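Local coordinates for peptidoglycan-binding domain 1 (Burkholderia, PDB 5NM7), which probably cleaves bacterial cell-wall peptidoglycan as a modular phage endolysin, joining a peptidoglycan-binding domain to a lysozyme-like N-acetylmuramidase domain, at residues 43-48 with 63-68; 97-102 with 258-263; 105-108 with 112-115; 172-177 with 186-191; 222-227 with 238-243. All blocks are in the same frame, centred on the assembly; numbering follows the deposited sequence.

Contact 1. Residues 43-48 with 63-68; sequences MAFQAT and STLSAG
Thr64 OG1 is hydrogen-bonded to the carbonyl O of Arg69, past the end of its helix, and weakly to that of Lys60 one turn back, so the polar branch of this threonine is engaged with backbone carbonyls and the methyl is left to pack. The contact joins helices 36-48 and 59-67 of the peptidoglycan-binding domain, with helix 12-23 completing a small three-helix bundle. Phe45 reaches across from helix 36-48; with CG anti to the backbone N (chi1 174°), its ring is carried out toward the other helix. Leu65 lays one methyl on it: CD1 stands over one face in a CH-pi contact, 3.6 Å from the centroid of the Phe45 ring, and the nearest ring atom, Phe45 CE1, is 3.5 Å from Leu65 CD1. Thr64 CG2 meets the far tip of the ring obliquely, 3.6 Å from Phe45 CZ. His49 stacks on Phe45 from one turn further on, and Leu21 of helix 12-23 touches both Phe45 and Leu65, closing the core from that helix. The neighbouring Gln46 turns to a bound glycine; its amide is fixed by Gly55 N at OE1 and by Asp54 and Thr61 at NE2. At the end of helix 59-67, Gly68, with positive phi, gives its N-H to Thr64 O (2.9 Å). At the end of helix 36-48, Thr48 N and Thr48 OG1 approach Ala44 O from opposite faces of its carbonyl plane, the hydroxyl at 3.0 Å.

Contact 2. Residues 97-102 with 258-263; sequences VNEVES and FDRYSR
The backbone carrying Glu99 stands well apart from that of Arg260 and Tyr261: the CA atoms of Glu99 and Tyr261 are 10.4 Å from each other, and long side chains span the distance. Residues 97-101 form the end of helix 91-101, which Ser102 leaves, whereas 258-263 lie within helix 250-265. Glu99 is stretched out, with CG anti to the backbone N (chi1 -177°) and the chain extended beyond it, so that its carboxylate is delivered to the second helix. There the two oxygens are shared out. OE1 accepts from Tyr261 OH in a very short hydrogen bond of 2.5 Å, and the carboxylate stands nearly upright to the phenol ring, their planes 81° apart. OE2 forms a salt bridge with Arg260 NH2 at 2.9 Å, met on the syn side but 28° out of the carboxylate plane. Arg260, bent at chi3, presents the edge of its guanidinium, and this single N-H bond is far from straight. Ala92 and Arg95, earlier on the first helix, pack on Tyr261, which also touches Asp54 of the peptidoglycan-binding region. Within the lysozyme-like domain this clasp fastens its C-terminal helix to helix 91-101. With one oxygen on a phenol and the other on a guanidinium, the Glu99 carboxylate is held from two sides, which should restrict its rotation about the CG-CD bond.

Contact 3. Residues 105-108 with 112-115; sequences AGFL and RPVI
A single antiparallel beta bridge pairs Phe107 with Pro113 in the loop that runs from helix 91-101 to strand 115-117. The two form a non-hydrogen-bonded pair, their CA atoms 4.1 Å apart, a position where the missing N-H of the proline costs no bond. The bonds lie around them: Leu108 N donates to Arg112 O at 2.8 Å, almost in line with the carbonyl bond, and Val114 N donates to Gly106 O at 2.9 Å. The second is straight at its hydrogen, yet it comes from above the carbonyl plane, 40° out of it. Gly106 O is gripped a second time by Gln210 NE2. Only residues 109-111 separate the segments, so the chain folds back as a tight, hairpin-like loop and then enters an outer strand of the small antiparallel sheet. A helix followed by such a sheet is in keeping with the lysozyme-like fold named for this domain. Leu108 and Val114 meet through their methyls, Leu108 CD2 lying 4.0 Å from Val114 CG2. With CG anti to its own carbonyl carbon (chi1 -63°), Phe107 brings ring atom CD2 to 3.6 Å from Pro113 N. Arg73 makes a cation-pi contact with that ring, and residues of helix 207-219 pack on it. Arg112 is directed elsewhere, into a salt bridge with Asp110 and a cation-pi contact with Tyr158, whose hydroxyl is hydrogen-bonded to Pro113 O. Val114 is tied through its backbone to Gly179.

Contact 4. Residues 172-177 with 186-191; sequences ALEATS and FHWKAL
Glu174, last residue of helix 169-174, and Phe186, just after strand 183-184, bring their backbones together with CA atoms 4.1 Å apart. Phe186 N donates to Glu174 O at 2.9 Å, but the bond is weak, its angle at the hydrogen only 124°. Phe186 then sets its ring edge against the same carbonyl, CD2 coming 3.4 Å from Glu174 O, and packs on Ile121 and Gln125 of helix 119-128. The stronger link lies two residues further on. Trp188 takes the rotamer with CG between its backbone N and carbonyl carbon (chi1 68°), which turns the indole back toward the helix end. From the ring edge Trp188 NE1 donates to Glu174 OE2 at 2.9 Å in a nearly straight bond. The oxygen lies in the indole plane and is met on its anti side; carboxylate and indole are nearly coplanar. Val196 of helix 196-205 touches both Glu174 and Trp188. Together these bonds close the base of the hairpin made by strands 176-178 and 183-184. With OE1 taken by Gln125 NE2 and OE2 by the indole, the carboxylate is held between two neutral N-H donors, which probably fix how it is turned.

Contact 5. Residues 222-227 with 238-243; sequences KVMLAA and ELYNGK
A Met-aromatic contact joins helices 222-229 and 233-241, consecutive helices of the lysozyme-like domain, with Met224 reaching across to Tyr240. Its sulfur meets the ring at the edge: SD lies 5.4 Å from the centroid of the Tyr240 ring, close to the ring plane, and 4.0 Å from CD2 of Tyr240. The side chain leaves its helix with CG anti to the backbone N (chi1 -174°), runs on extended, then bends at chi3 (-73°). That bend tucks the terminal methyl against the opposing helix, where Met224 CE lies 3.6 Å from Leu239 O and 3.9 Å from Leu239 CB. Leu239 in turn sets its CD1 3.8 Å from Met224 CA. The same leucine methyl touches the outer Val223, CD1 of Leu239 lying 3.9 Å from CG1 of Val223, with the two side chains crossing at about a right angle. No hydrogen bond links the two segments. Phe236, one turn before Tyr240, meets that ring with the two planes inclined by about 10° and also touches Met224. Phe217 of helix 207-219 packs on both Met224 and Tyr240, while Leu225, on another side of its helix, lies against Val218 and Leu219 of that helix.

In the fold
From the N terminus, contact 1 comes first, closing a short loop within the peptidoglycan-binding domain. Contact 2 closes the longest loop, bringing helix 91-101 to the C-terminal helix 250-265, and contacts 3, 4 and 5 are nested in it one after another; none cross. Contact 3 shapes the approach to strand 115-117. There it touches contact 4, Ile115 packing on Thr176 and Ser177 of the neighbouring strand 176-178. Contact 5 pairs two later helices and meets contact 2 through Glu101 and Asn241, a probable hydrogen bond. Contacts 1 and 2 do not touch, their nearest atoms about 5 Å apart.

Contact 1. Residues 43-48 with 63-68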
# COMPACT_ATOMS: atom_id res chain seq x y z
N MET A 43 8.98 15.27 6.63
CA MET A 43 9.59 14.74 5.40
C MET A 43 11.10 14.59 5.50
O MET A 43 11.64 13.54 5.18
CB MET A 43 9.21 15.60 4.19
CG MET A 43 7.80 15.36 3.69
SD MET A 43 7.66 15.76 1.93
CE MET A 43 7.91 17.53 2.05
N ALA A 44 11.77 15.63 6.00
CA ALA A 44 13.21 15.59 6.18
C ALA A 44 13.61 14.50 7.16
O ALA A 44 14.57 13.77 6.94
CB ALA A 44 13.75 16.97 6.60
N PHE A 45 12.88 14.38 8.26
CA PHE A 45 13.13 13.31 9.21
C PHE A 45 12.96 11.93 8.56
O PHE A 45 13.80 11.03 8.73
CB PHE A 45 12.21 13.41 10.43
CG PHE A 45 12.33 12.25 11.36
CD1 PHE A 45 13.37 12.19 12.30
CD2 PHE A 45 11.45 11.17 11.29
CE1 PHE A 45 13.51 11.08 13.11
CE2 PHE A 45 11.59 10.08 12.12
CZ PHE A 45 12.62 10.04 13.04
N GLN A 46 11.89 11.76 7.81
CA GLN A 46 11.62 10.46 7.22
C GLN A 46 12.72 10.08 6.23
O GLN A 46 13.23 8.97 6.25
CB GLN A 46 10.26 10.47 6.54
CG GLN A 46 9.07 10.50 7.51
CD GLN A 46 7.77 10.92 6.85
OE1 GLN A 46 7.78 11.74 5.91
NE2 GLN A 46 6.66 10.40 7.32
N ALA A 47 13.10 11.05 5.41
CA ALA A 47 14.08 10.82 4.34
C ALA A 47 15.40 10.41 4.91
O ALA A 47 16.01 9.46 4.44
CB ALA A 47 14.23 12.05 3.46
N THR A 48 15.83 11.09 5.97
CA THR A 48 17.14 10.85 6.54
C THR A 48 17.20 9.59 7.40
O THR A 48 18.27 9.05 7.57
CB THR A 48 17.66 12.06 7.32
OG1 THR A 48 16.78 12.36 8.39
CG2 THR A 48 17.78 13.27 6.42
N SER A 63 7.19 5.45 15.55
CA SER A 63 8.11 4.45 16.06
C SER A 63 9.58 4.88 15.94
O SER A 63 10.35 4.73 16.89
CB SER A 63 7.84 3.07 15.41
OG SER A 63 8.83 2.16 15.83
N THR A 64 9.97 5.43 14.80
CA THR A 64 11.36 5.89 14.63
C THR A 64 11.62 7.14 15.44
O THR A 64 12.69 7.31 16.05
CB THR A 64 11.70 6.12 13.16
OG1 THR A 64 11.40 4.91 12.45
CG2 THR A 64 13.17 6.45 13.00
N LEU A 65 10.62 7.99 15.48
CA LEU A 65 10.81 9.27 16.09
C LEU A 65 10.87 9.16 17.63
O LEU A 65 11.61 9.92 18.29
CB LEU A 65 9.67 10.16 15.61
CG LEU A 65 9.76 11.62 15.90
CD1 LEU A 65 11.03 12.23 15.34
CD2 LEU A 65 8.52 12.26 15.32
N SER A 66 10.15 8.19 18.19
CA SER A 66 10.08 7.98 19.65
C SER A 66 11.08 6.96 20.17
O SER A 66 11.44 7.03 21.36
CB SER A 66 8.67 7.57 20.06
OG SER A 66 8.40 6.20 19.77
N ALA A 67 11.51 6.01 19.33
CA ALA A 67 12.37 4.89 19.77
C ALA A 67 13.58 4.58 18.89
O ALA A 67 14.33 3.65 19.19
CB ALA A 67 11.54 3.62 19.96
N GLY A 68 13.77 5.31 17.79
CA GLY A 68 14.87 5.07 16.88
C GLY A 68 14.89 3.73 16.17
O GLY A 68 15.93 3.34 15.65

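Contact 2. Residues 97-102 with 258-263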
# COMPACT_ATOMS: atom_id res chain seq x y z
N VAL A 97 1.13 7.77 -5.96
CA VAL A 97 0.48 6.46 -5.98
C VAL A 97 0.67 5.70 -4.69
O VAL A 97 -0.27 5.09 -4.17
CB VAL A 97 0.98 5.59 -7.14
CG1 VAL A 97 0.44 4.17 -7.03
CG2 VAL A 97 0.46 6.19 -8.42
N ASN A 98 1.88 5.71 -4.19
CA ASN A 98 2.16 5.05 -2.92
C ASN A 98 1.34 5.65 -1.79
O ASN A 98 0.74 4.92 -1.00
CB ASN A 98 3.63 5.14 -2.59
CG ASN A 98 3.99 4.31 -1.39
OD1 ASN A 98 3.76 3.10 -1.37
ND2 ASN A 98 4.52 4.96 -0.38
N GLU A 99 1.29 6.97 -1.71
CA GLU A 99 0.48 7.61 -0.68
C GLU A 99 -0.99 7.28 -0.74
O GLU A 99 -1.63 7.01 0.29
CB GLU A 99 0.68 9.14 -0.72
CG GLU A 99 -0.07 9.90 0.37
CD GLU A 99 0.17 11.40 0.34
OE1 GLU A 99 1.25 11.84 -0.03
OE2 GLU A 99 -0.78 12.12 0.67
N VAL A 100 -1.56 7.32 -1.93
CA VAL A 100 -2.98 7.18 -2.08
C VAL A 100 -3.43 5.73 -2.15
O VAL A 100 -4.48 5.37 -1.58
CB VAL A 100 -3.45 7.95 -3.32
CG1 VAL A 100 -4.92 7.73 -3.55
CG2 VAL A 100 -3.12 9.44 -3.13
N GLU A 101 -2.67 4.89 -2.85
CA GLU A 101 -3.11 3.54 -3.19
C GLU A 101 -2.62 2.47 -2.23
O GLU A 101 -3.24 1.43 -2.15
CB GLU A 101 -2.68 3.15 -4.58
CG GLU A 101 -3.25 4.05 -5.65
CD GLU A 101 -4.73 3.85 -5.89
OE1 GLU A 101 -5.40 3.08 -5.18
OE2 GLU A 101 -5.28 4.49 -6.85
N SER A 102 -1.55 2.73 -1.53
CA SER A 102 -1.08 1.73 -0.58
C SER A 102 -2.02 1.67 0.63
O SER A 102 -2.54 2.68 1.07
CB SER A 102 0.31 2.10 -0.07
OG SER A 102 0.76 1.10 0.84
N PHE A 258 0.31 14.31 -6.17
CA PHE A 258 1.32 14.52 -7.19
C PHE A 258 1.77 15.99 -7.22
O PHE A 258 2.98 16.25 -7.24
CB PHE A 258 0.77 14.15 -8.57
CG PHE A 258 1.70 14.55 -9.70
CD1 PHE A 258 2.89 13.84 -9.93
CD2 PHE A 258 1.42 15.65 -10.48
CE1 PHE A 258 3.77 14.22 -10.94
CE2 PHE A 258 2.30 16.05 -11.48
CZ PHE A 258 3.47 15.33 -11.71
N ASP A 259 0.81 16.90 -7.16
CA ASP A 259 1.15 18.34 -7.10
C ASP A 259 2.04 18.60 -5.89
O ASP A 259 3.05 19.26 -6.00
CB ASP A 259 -0.09 19.23 -7.05
CG ASP A 259 -0.91 19.24 -8.37
OD1 ASP A 259 -0.37 18.85 -9.44
OD2 ASP A 259 -2.11 19.60 -8.31
N ARG A 260 1.66 18.07 -4.72
CA ARG A 260 2.48 18.24 -3.51
C ARG A 260 3.91 17.76 -3.67
O ARG A 260 4.86 18.45 -3.29
CB ARG A 260 1.88 17.53 -2.29
CG ARG A 260 1.00 18.36 -1.41
CD ARG A 260 0.70 17.64 -0.10
NE ARG A 260 0.17 16.28 -0.21
CZ ARG A 260 -1.09 15.93 -0.47
NH1 ARG A 260 -2.05 16.85 -0.72
NH2 ARG A 260 -1.41 14.64 -0.53
N TYR A 261 4.06 16.55 -4.20
CA TYR A 261 5.37 15.96 -4.37
C TYR A 261 6.20 16.64 -5.45
O TYR A 261 7.43 16.68 -5.35
CB TYR A 261 5.30 14.44 -4.63
CG TYR A 261 4.87 13.65 -3.41
CD1 TYR A 261 5.67 13.64 -2.26
CD2 TYR A 261 3.70 12.92 -3.41
CE1 TYR A 261 5.30 12.91 -1.14
CE2 TYR A 261 3.32 12.19 -2.31
CZ TYR A 261 4.12 12.20 -1.17
OH TYR A 261 3.71 11.47 -0.08
N SER A 262 5.54 17.09 -6.51
CA SER A 262 6.19 17.87 -7.57
C SER A 262 6.77 19.16 -7.01
O SER A 262 7.91 19.47 -7.28
CB SER A 262 5.20 18.24 -8.66
OG SER A 262 4.70 17.09 -9.29
N ARG A 263 5.97 19.85 -6.21
CA ARG A 263 6.41 21.05 -5.48
C ARG A 263 7.56 20.78 -4.51
O ARG A 263 8.57 21.50 -4.52
CB ARG A 263 5.24 21.71 -4.75
CG ARG A 263 4.28 22.39 -5.72
CD ARG A 263 3.22 23.26 -5.05
NE ARG A 263 2.31 22.51 -4.16
CZ ARG A 263 1.03 22.19 -4.41
NH1 ARG A 263 0.41 22.53 -5.55
NH2 ARG A 263 0.34 21.50 -3.49

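Contact 3. Residues 105-108 with 112-115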
# COMPACT_ATOMS: atom_id res chain seq x y z
N ALA A 105 0.60 0.10 5.98
CA ALA A 105 1.19 -1.14 6.46
C ALA A 105 0.86 -2.31 5.52
O ALA A 105 -0.30 -2.62 5.32
CB ALA A 105 0.69 -1.45 7.87
N GLY A 106 1.88 -2.96 5.00
CA GLY A 106 1.73 -4.16 4.19
C GLY A 106 1.59 -5.43 5.02
O GLY A 106 1.28 -6.50 4.48
N PHE A 107 1.85 -5.31 6.33
CA PHE A 107 1.77 -6.44 7.25
C PHE A 107 0.85 -6.14 8.42
O PHE A 107 0.74 -4.99 8.88
CB PHE A 107 3.15 -6.78 7.81
CG PHE A 107 4.13 -7.21 6.78
CD1 PHE A 107 4.99 -6.27 6.18
CD2 PHE A 107 4.14 -8.52 6.33
CE1 PHE A 107 5.88 -6.66 5.20
CE2 PHE A 107 5.05 -8.90 5.36
CZ PHE A 107 5.90 -7.97 4.78
N LEU A 108 0.17 -7.19 8.87
CA LEU A 108 -0.62 -7.16 10.06
C LEU A 108 0.32 -7.04 11.25
O LEU A 108 1.48 -7.37 11.17
CB LEU A 108 -1.39 -8.46 10.22
CG LEU A 108 -2.39 -8.80 9.11
CD1 LEU A 108 -2.91 -10.22 9.29
CD2 LEU A 108 -3.52 -7.80 9.09
N ARG A 112 2.17 -11.22 9.41
CA ARG A 112 1.77 -11.79 8.13
C ARG A 112 1.34 -10.66 7.23
O ARG A 112 0.85 -9.64 7.69
CB ARG A 112 0.63 -12.77 8.31
CG ARG A 112 1.07 -13.97 9.17
CD ARG A 112 -0.07 -14.90 9.42
NE ARG A 112 -1.09 -14.31 10.29
CZ ARG A 112 -2.21 -14.92 10.68
NH1 ARG A 112 -2.47 -16.17 10.33
NH2 ARG A 112 -3.09 -14.29 11.45
N PRO A 113 1.45 -10.87 5.92
CA PRO A 113 0.95 -9.80 5.03
C PRO A 113 -0.56 -9.53 5.16
O PRO A 113 -1.35 -10.43 5.45
CB PRO A 113 1.31 -10.31 3.62
CG PRO A 113 1.80 -11.70 3.77
CD PRO A 113 2.01 -12.03 5.20
N VAL A 114 -0.95 -8.29 4.89
CA VAL A 114 -2.36 -7.92 4.83
C VAL A 114 -2.98 -8.62 3.61
O VAL A 114 -2.37 -8.64 2.55
CB VAL A 114 -2.52 -6.39 4.76
CG1 VAL A 114 -3.98 -6.02 4.62
CG2 VAL A 114 -1.95 -5.76 6.03
N ILE A 115 -4.13 -9.24 3.83
CA ILE A 115 -4.82 -10.01 2.78
C ILE A 115 -6.28 -9.72 2.77
O ILE A 115 -6.86 -9.26 3.76
CB ILE A 115 -4.61 -11.54 2.92
CG1 ILE A 115 -5.04 -12.03 4.30
CG2 ILE A 115 -3.19 -11.92 2.64
CD1 ILE A 115 -5.31 -13.50 4.35

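Contact 4. Residues 172-177 with 186-191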
# COMPACT_ATOMS: atom_id res chain seq x y z
N ALA A 172 -6.79 -21.02 -3.58
CA ALA A 172 -7.08 -20.10 -2.48
C ALA A 172 -6.11 -18.91 -2.47
O ALA A 172 -6.56 -17.78 -2.26
CB ALA A 172 -7.01 -20.82 -1.13
N LEU A 173 -4.83 -19.17 -2.71
CA LEU A 173 -3.81 -18.10 -2.75
C LEU A 173 -4.05 -17.20 -3.95
O LEU A 173 -3.93 -15.98 -3.85
CB LEU A 173 -2.41 -18.66 -2.79
CG LEU A 173 -1.99 -19.55 -1.59
CD1 LEU A 173 -0.63 -20.16 -1.85
CD2 LEU A 173 -2.00 -18.83 -0.26
N GLU A 174 -4.41 -17.81 -5.08
CA GLU A 174 -4.81 -17.05 -6.28
C GLU A 174 -6.03 -16.14 -6.09
O GLU A 174 -6.10 -15.05 -6.69
CB GLU A 174 -5.03 -18.03 -7.46
CG GLU A 174 -3.74 -18.63 -7.97
CD GLU A 174 -3.96 -19.61 -9.12
OE1 GLU A 174 -5.11 -20.03 -9.33
OE2 GLU A 174 -2.98 -19.90 -9.81
N ALA A 175 -6.97 -16.54 -5.23
CA ALA A 175 -8.18 -15.83 -4.92
C ALA A 175 -8.00 -14.86 -3.74
O ALA A 175 -9.00 -14.37 -3.20
CB ALA A 175 -9.26 -16.81 -4.55
N THR A 176 -6.76 -14.56 -3.37
CA THR A 176 -6.50 -13.65 -2.27
C THR A 176 -5.67 -12.47 -2.78
O THR A 176 -4.81 -12.66 -3.63
CB THR A 176 -5.78 -14.40 -1.15
OG1 THR A 176 -6.63 -15.45 -0.72
CG2 THR A 176 -5.48 -13.48 0.04
N SER A 177 -5.95 -11.28 -2.26
CA SER A 177 -5.07 -10.12 -2.51
C SER A 177 -4.04 -9.93 -1.44
O SER A 177 -4.34 -10.09 -0.25
CB SER A 177 -5.91 -8.85 -2.66
OG SER A 177 -6.81 -8.68 -1.58
N PHE A 186 -3.80 -14.43 -8.39
CA PHE A 186 -3.94 -15.03 -9.72
C PHE A 186 -3.11 -14.34 -10.80
O PHE A 186 -2.93 -14.91 -11.91
CB PHE A 186 -5.40 -15.15 -10.13
CG PHE A 186 -6.11 -13.84 -10.40
CD1 PHE A 186 -5.85 -13.09 -11.54
CD2 PHE A 186 -7.09 -13.39 -9.53
CE1 PHE A 186 -6.53 -11.90 -11.78
CE2 PHE A 186 -7.77 -12.22 -9.76
CZ PHE A 186 -7.50 -11.47 -10.88
N HIS A 187 -2.58 -13.17 -10.51
CA HIS A 187 -1.63 -12.51 -11.41
C HIS A 187 -0.22 -13.10 -11.41
O HIS A 187 0.62 -12.64 -12.16
CB HIS A 187 -1.59 -10.99 -11.14
CG HIS A 187 -2.83 -10.27 -11.55
ND1 HIS A 187 -3.13 -9.98 -12.87
CD2 HIS A 187 -3.86 -9.80 -10.82
CE1 HIS A 187 -4.29 -9.38 -12.93
NE2 HIS A 187 -4.76 -9.24 -11.70
N TRP A 188 0.08 -14.07 -10.53
CA TRP A 188 1.48 -14.53 -10.35
C TRP A 188 2.18 -14.88 -11.67
O TRP A 188 3.33 -14.51 -11.89
CB TRP A 188 1.57 -15.69 -9.38
CG TRP A 188 0.97 -16.93 -9.88
CD1 TRP A 188 -0.26 -17.41 -9.61
CD2 TRP A 188 1.61 -17.92 -10.71
NE1 TRP A 188 -0.45 -18.61 -10.25
CE2 TRP A 188 0.69 -18.94 -10.93
CE3 TRP A 188 2.88 -18.01 -11.31
CZ2 TRP A 188 0.98 -20.07 -11.73
CZ3 TRP A 188 3.15 -19.10 -12.16
CH2 TRP A 188 2.20 -20.13 -12.32
N LYS A 189 1.44 -15.54 -12.55
CA LYS A 189 1.99 -16.00 -13.83
C LYS A 189 2.24 -14.84 -14.79
O LYS A 189 3.35 -14.70 -15.31
CB LYS A 189 1.10 -17.05 -14.47
CG LYS A 189 1.83 -17.85 -15.54
CD LYS A 189 0.94 -18.94 -16.13
CE LYS A 189 1.74 -19.76 -17.12
NZ LYS A 189 0.94 -20.89 -17.66
N ALA A 190 1.23 -14.01 -14.97
CA ALA A 190 1.32 -12.78 -15.76
C ALA A 190 2.45 -11.88 -15.32
O ALA A 190 3.02 -11.17 -16.15
CB ALA A 190 0.02 -12.01 -15.71
N LEU A 191 2.74 -11.87 -14.01
CA LEU A 191 3.78 -11.01 -13.47
C LEU A 191 5.14 -11.67 -13.34
O LEU A 191 6.07 -11.09 -12.79
CB LEU A 191 3.32 -10.48 -12.09
CG LEU A 191 2.01 -9.73 -12.06
CD1 LEU A 191 1.74 -9.04 -10.73
CD2 LEU A 191 1.80 -8.81 -13.21

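Contact 5. Residues 222-227 with 238-243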
# COMPACT_ATOMS: atom_id res chain seq x y z
N LYS A 222 -0.32 -2.15 -20.24
CA LYS A 222 0.29 -1.01 -20.91
C LYS A 222 -0.60 0.20 -20.92
O LYS A 222 -0.11 1.31 -20.95
CB LYS A 222 0.74 -1.39 -22.32
CG LYS A 222 1.90 -2.36 -22.28
CD LYS A 222 2.65 -2.50 -23.59
CE LYS A 222 4.10 -2.92 -23.37
NZ LYS A 222 4.25 -4.35 -22.98
N VAL A 223 -1.90 0.02 -20.90
CA VAL A 223 -2.84 1.16 -20.89
C VAL A 223 -2.78 1.84 -19.53
O VAL A 223 -2.65 3.05 -19.45
CB VAL A 223 -4.26 0.70 -21.20
CG1 VAL A 223 -5.24 1.84 -21.07
CG2 VAL A 223 -4.29 0.15 -22.63
N MET A 224 -2.82 1.03 -18.49
CA MET A 224 -2.61 1.56 -17.12
C MET A 224 -1.25 2.23 -16.89
O MET A 224 -1.16 3.33 -16.31
CB MET A 224 -2.84 0.43 -16.11
CG MET A 224 -2.79 0.93 -14.69
SD MET A 224 -2.83 -0.46 -13.53
CE MET A 224 -4.48 -0.87 -13.74
N LEU A 225 -0.19 1.61 -17.39
CA LEU A 225 1.13 2.15 -17.33
C LEU A 225 1.20 3.50 -18.01
O LEU A 225 1.81 4.44 -17.53
CB LEU A 225 2.12 1.18 -17.96
CG LEU A 225 3.57 1.63 -18.06
CD1 LEU A 225 4.18 1.82 -16.69
CD2 LEU A 225 4.35 0.57 -18.83
N ALA A 226 0.59 3.58 -19.20
CA ALA A 226 0.63 4.84 -19.94
C ALA A 226 -0.13 5.91 -19.21
O ALA A 226 0.30 7.07 -19.23
CB ALA A 226 0.10 4.66 -21.36
N ALA A 227 -1.24 5.53 -18.55
CA ALA A 227 -2.05 6.49 -17.81
C ALA A 227 -1.24 7.05 -16.65
O ALA A 227 -1.22 8.25 -16.43
CB ALA A 227 -3.34 5.89 -17.35
N GLU A 238 -9.56 4.86 -12.48
CA GLU A 238 -10.64 4.01 -13.00
C GLU A 238 -10.13 2.60 -13.33
O GLU A 238 -10.79 1.59 -13.01
CB GLU A 238 -11.23 4.65 -14.26
CG GLU A 238 -12.33 3.80 -14.88
CD GLU A 238 -13.02 4.48 -16.05
OE1 GLU A 238 -12.37 5.28 -16.78
OE2 GLU A 238 -14.23 4.16 -16.23
N LEU A 239 -8.94 2.54 -13.94
CA LEU A 239 -8.36 1.25 -14.33
C LEU A 239 -7.91 0.46 -13.11
O LEU A 239 -8.06 -0.77 -13.09
CB LEU A 239 -7.18 1.43 -15.27
CG LEU A 239 -7.54 2.06 -16.63
CD1 LEU A 239 -6.26 2.42 -17.36
CD2 LEU A 239 -8.44 1.11 -17.41
N TYR A 240 -7.32 1.15 -12.14
CA TYR A 240 -6.72 0.51 -10.98
C TYR A 240 -7.73 0.22 -9.88
O TYR A 240 -7.78 -0.91 -9.37
CB TYR A 240 -5.58 1.36 -10.46
CG TYR A 240 -4.83 0.68 -9.36
CD1 TYR A 240 -5.09 0.99 -8.03
CD2 TYR A 240 -3.93 -0.29 -9.65
CE1 TYR A 240 -4.41 0.37 -6.99
CE2 TYR A 240 -3.23 -0.93 -8.62
CZ TYR A 240 -3.48 -0.59 -7.30
OH TYR A 240 -2.82 -1.21 -6.28
N ASN A 241 -8.51 1.23 -9.50
CA ASN A 241 -9.50 1.12 -8.42
C ASN A 241 -10.86 0.62 -8.88
O ASN A 241 -11.61 0.08 -8.07
CB ASN A 241 -9.66 2.44 -7.67
CG ASN A 241 -8.38 2.85 -6.97
OD1 ASN A 241 -8.04 2.27 -5.90
ND2 ASN A 241 -7.68 3.79 -7.50
N GLY A 242 -11.16 0.78 -10.17
CA GLY A 242 -12.41 0.31 -10.74
C GLY A 242 -13.43 1.43 -10.88
O GLY A 242 -13.14 2.60 -10.62
N LYS A 243 -14.64 1.04 -11.27
CA LYS A 243 -15.67 1.99 -11.70
C LYS A 243 -16.10 2.98 -10.60
O LYS A 243 -16.48 4.10 -10.92
CB LYS A 243 -16.88 1.22 -12.25
CG LYS A 243 -17.85 2.04 -13.09
CD LYS A 243 -17.27 2.44 -14.46
CE LYS A 243 -17.99 3.66 -15.04
NZ LYS A 243 -17.61 4.94 -14.35